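Local coordinates for protein multicopper oxidase (Uncultured bacterium, PDB 4E9X) that probably couples the oxidation of substrates to the reduction of dioxygen to water at its copper sites, as multicopper oxidases do, at residues Thr213-Leu218 with Glu235-Ile240. Numbering follows the deposited sequence.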
ATOM      1  N   THR A 213      10.068   6.620  13.166  1.00  7.36           N
ATOM      2  CA  THR A 213      11.017   5.993  14.072  1.00  7.11           C
ATOM      3  C   THR A 213      10.707   4.548  14.407  1.00  7.28           C
ATOM      4  O   THR A 213      11.604   3.853  14.848  1.00  7.75           O
ATOM      5  CB  THR A 213      11.025   6.792  15.415  1.00  8.15           C
ATOM      6  OG1 THR A 213       9.714   6.828  15.971  1.00  8.51           O
ATOM      7  CG2 THR A 213      11.441   8.256  15.201  1.00  8.92           C
ATOM      8  N   HIS A 214       9.443   4.117  14.279  1.00  6.82           N
ATOM      9  CA  HIS A 214       9.070   2.755  14.688  1.00  7.50           C
ATOM     10  C   HIS A 214       8.086   2.141  13.699  1.00  7.21           C
ATOM     11  O   HIS A 214       7.174   2.843  13.240  1.00  7.86           O
ATOM     12  CB  HIS A 214       8.371   2.695  16.055  1.00  8.29           C
ATOM     13  CG  HIS A 214       9.159   3.183  17.242  1.00  7.96           C
ATOM     14  ND1 HIS A 214       9.520   4.524  17.395  1.00  8.54           N
ATOM     15  CD2 HIS A 214       9.630   2.499  18.323  1.00  8.97           C
ATOM     16  CE1 HIS A 214      10.170   4.604  18.534  1.00  9.27           C
ATOM     17  NE2 HIS A 214      10.263   3.399  19.120  1.00  9.90           N
ATOM     18  N   LYS A 215       8.308   0.879  13.446  1.00  6.83           N
ATOM     19  CA  LYS A 215       7.416   0.081  12.606  1.00  7.58           C
ATOM     20  C   LYS A 215       6.843  -1.024  13.497  1.00  6.79           C
ATOM     21  O   LYS A 215       7.611  -1.774  14.112  1.00  7.34           O
ATOM     22  CB  LYS A 215       8.194  -0.502  11.415  1.00  8.26           C
ATOM     23  CG  LYS A 215       7.570  -1.691  10.737  1.00 10.34           C
ATOM     24  CD  LYS A 215       6.189  -1.439  10.111  1.00  9.58           C
ATOM     25  CE  LYS A 215       5.765  -2.736   9.420  1.00 10.11           C
ATOM     26  NZ  LYS A 215       4.293  -2.811   9.333  1.00  8.42           N
ATOM     27  N   ASP A 216       5.498  -1.061  13.586  1.00  7.28           N
ATOM     28  CA  ASP A 216       4.806  -2.065  14.422  1.00  7.47           C
ATOM     29  C   ASP A 216       5.346  -2.042  15.857  1.00  7.66           C
ATOM     30  O   ASP A 216       5.407  -3.068  16.543  1.00  8.36           O
ATOM     31  CB  ASP A 216       4.916  -3.460  13.819  1.00  7.75           C
ATOM     32  CG  ASP A 216       4.227  -3.529  12.423  1.00  7.17           C
ATOM     33  OD1 ASP A 216       3.466  -2.606  12.066  1.00  7.28           O
ATOM     34  OD2 ASP A 216       4.543  -4.530  11.750  1.00  7.70           O
ATOM     35  N   GLY A 217       5.697  -0.836  16.341  1.00  7.69           N
ATOM     36  CA  GLY A 217       6.145  -0.645  17.721  1.00  7.92           C
ATOM     37  C   GLY A 217       7.622  -0.866  17.951  1.00  9.04           C
ATOM     38  O   GLY A 217       8.083  -0.526  19.033  1.00 10.71           O
ATOM     39  N   LEU A 218       8.376  -1.367  16.973  1.00  8.50           N
ATOM     40  CA  LEU A 218       9.816  -1.627  17.217  1.00  9.18           C
ATOM     41  C   LEU A 218      10.638  -0.572  16.505  1.00  7.87           C
ATOM     42  O   LEU A 218      10.332  -0.154  15.380  1.00  8.03           O
ATOM     43  CB  LEU A 218      10.194  -3.021  16.710  1.00 10.06           C
ATOM     44  CG  LEU A 218       9.624  -4.151  17.561  1.00 12.29           C
ATOM     45  CD1 LEU A 218       9.922  -5.522  16.952  1.00 15.48           C
ATOM     46  CD2 LEU A 218      10.190  -4.101  18.991  1.00 17.16           C
ATOM     47  N   GLU A 235      -1.024  -2.577  10.599  1.00  6.94           N
ATOM     48  CA  GLU A 235       0.259  -1.930  10.838  1.00  7.04           C
ATOM     49  C   GLU A 235       0.196  -0.809  11.863  1.00  6.35           C
ATOM     50  O   GLU A 235      -0.849  -0.201  12.040  1.00  7.41           O
ATOM     51  CB  GLU A 235       0.786  -1.283   9.554  1.00  7.00           C
ATOM     52  CG  GLU A 235       0.978  -2.276   8.388  1.00  8.15           C
ATOM     53  CD  GLU A 235       1.757  -1.516   7.315  1.00  8.07           C
ATOM     54  OE1 GLU A 235       1.088  -0.790   6.586  1.00  9.68           O
ATOM     55  OE2 GLU A 235       2.988  -1.566   7.265  1.00  9.20           O
ATOM     56  N   ARG A 236       1.342  -0.521  12.480  1.00  6.56           N
ATOM     57  CA  ARG A 236       1.488   0.754  13.188  1.00  6.93           C
ATOM     58  C   ARG A 236       2.779   1.403  12.723  1.00  7.16           C
ATOM     59  O   ARG A 236       3.778   0.752  12.401  1.00  7.08           O
ATOM     60  CB  ARG A 236       1.516   0.577  14.724  1.00  7.72           C
ATOM     61  CG  ARG A 236       0.149   0.216  15.306  1.00  7.25           C
ATOM     62  CD  ARG A 236      -0.173  -1.273  15.259  1.00  8.62           C
ATOM     63  NE  ARG A 236       0.783  -2.032  16.046  1.00  7.88           N
ATOM     64  CZ  ARG A 236       1.362  -3.194  15.681  1.00  7.72           C
ATOM     65  NH1 ARG A 236       1.086  -3.811  14.543  1.00  8.28           N
ATOM     66  NH2 ARG A 236       2.258  -3.749  16.519  1.00  8.71           N
ATOM     67  N   TYR A 237       2.738   2.742  12.689  1.00  6.82           N
ATOM     68  CA  TYR A 237       3.939   3.540  12.499  1.00  7.39           C
ATOM     69  C   TYR A 237       3.996   4.592  13.600  1.00  7.35           C
ATOM     70  O   TYR A 237       2.957   5.222  13.859  1.00  8.66           O
ATOM     71  CB  TYR A 237       3.943   4.260  11.130  1.00  7.64           C
ATOM     72  CG  TYR A 237       4.160   3.239  10.031  1.00  7.63           C
ATOM     73  CD1 TYR A 237       5.472   2.933   9.609  1.00  9.50           C
ATOM     74  CD2 TYR A 237       3.086   2.571   9.414  1.00  7.93           C
ATOM     75  CE1 TYR A 237       5.700   1.985   8.591  1.00 10.01           C
ATOM     76  CE2 TYR A 237       3.308   1.641   8.416  1.00  8.48           C
ATOM     77  CZ  TYR A 237       4.614   1.350   8.021  1.00 10.49           C
ATOM     78  OH  TYR A 237       4.838   0.403   7.017  1.00 11.25           O
ATOM     79  N   ASP A 238       5.170   4.811  14.212  1.00  7.39           N
ATOM     80  CA  ASP A 238       5.338   5.934  15.106  1.00  7.63           C
ATOM     81  C   ASP A 238       6.227   6.935  14.417  1.00  6.67           C
ATOM     82  O   ASP A 238       7.237   6.565  13.813  1.00  7.43           O
ATOM     83  CB  ASP A 238       6.019   5.566  16.423  1.00  7.98           C
ATOM     84  CG  ASP A 238       5.390   4.534  17.339  1.00  7.72           C
ATOM     85  OD1 ASP A 238       4.430   3.839  16.952  1.00  8.58           O
ATOM     86  OD2 ASP A 238       5.865   4.464  18.484  1.00 10.34           O
ATOM     87  N   VAL A 239       5.853   8.215  14.546  1.00  6.91           N
ATOM     88  CA  VAL A 239       6.656   9.281  13.966  1.00  6.82           C
ATOM     89  C   VAL A 239       6.852  10.361  15.046  1.00  6.82           C
ATOM     90  O   VAL A 239       6.171  10.393  16.074  1.00  7.90           O
ATOM     91  CB  VAL A 239       5.976   9.915  12.735  1.00  7.09           C
ATOM     92  CG1 VAL A 239       5.644   8.819  11.692  1.00  8.25           C
ATOM     93  CG2 VAL A 239       4.721  10.723  13.118  1.00  7.49           C
ATOM     94  N   ILE A 240       7.817  11.240  14.782  1.00  7.35           N
ATOM     95  CA  ILE A 240       8.039  12.465  15.563  1.00  7.41           C
ATOM     96  C   ILE A 240       7.857  13.655  14.636  1.00  7.19           C
ATOM     97  O   ILE A 240       8.433  13.701  13.536  1.00  8.08           O
ATOM     98  CB  ILE A 240       9.487  12.478  16.141  1.00  7.90           C
ATOM     99  CG1 ILE A 240       9.729  11.309  17.116  1.00  9.34           C
ATOM    100  CG2 ILE A 240       9.774  13.817  16.791  1.00 10.09           C
ATOM    101  CD1 ILE A 240       8.905  11.459  18.391  1.00 12.34           C
TER
HETATM  102  O   HOH W   1       8.008   8.276  17.603  1.00 11.40           O
HETATM  103  O   HOH W   2       4.997   1.711  15.285  1.00  8.52           O
HETATM  104  O   HOH W   3       6.382   2.042  19.592  1.00  9.93           O
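Strands 213-215 and 236-240 run antiparallel at 176°, with His214 and Asp238 as the hydrogen-bonded pair and Lys215 and Tyr237 as the non-hydrogen-bonded pair beside it. Asp238 N donates to His214 O at 3.0 Å, whereas Asp238 O takes Thr213 N and, weakly, His214 N, so that two residues of one strand face a single residue of the other. On the side of this pair, Asp238 OD2 sits 3.7 Å above one face of the His214 ring, near its rim; that carboxylate also forms a salt bridge with Lys190, and water 2 links its OD1 to Gly217 N. The other side carries Lys215 and Tyr237. With CG anti to the backbone N (chi1 160°) and a bend at chi2, the lysine passes its CD 3.8 Å from Tyr237 CE1, approaching the ring obliquely, and its NZ forms a salt bridge with Glu235 OE2 at 2.7 Å and weaker bonds to the Asp216 carboxylate. Glu235 OE2 receives the lysine on its anti lone pair and Tyr237 OH on the syn side, tilted out of the carboxylate plane. Were Glu235 an alanine, the tyrosine hydroxyl would probably lose its acceptor and the ammonium one carboxylate, keeping Asp216 and Thr228 O of the second subunit. At the turn, Asp216 N donates to Arg236 O, and Arg236 N returns a bond to Asp216 OD1 at 3.0 Å, nearly straight at 168°. Asp216 CA lies over one guanidinium face of Arg236, toward its rim, while NH1 reaches Gly234 O and NH2 pairs with Asp227 of the second subunit. Asp216 OD2 accepts backbone N-H groups from Asp227 and Thr228 of that subunit, placing the Lys215-Asp216-Glu235-Arg236 salt-bridge network at the interface. A classic beta bulge thus precedes a type I' turn leading into strand 218-226, within the second cupredoxin-like domain.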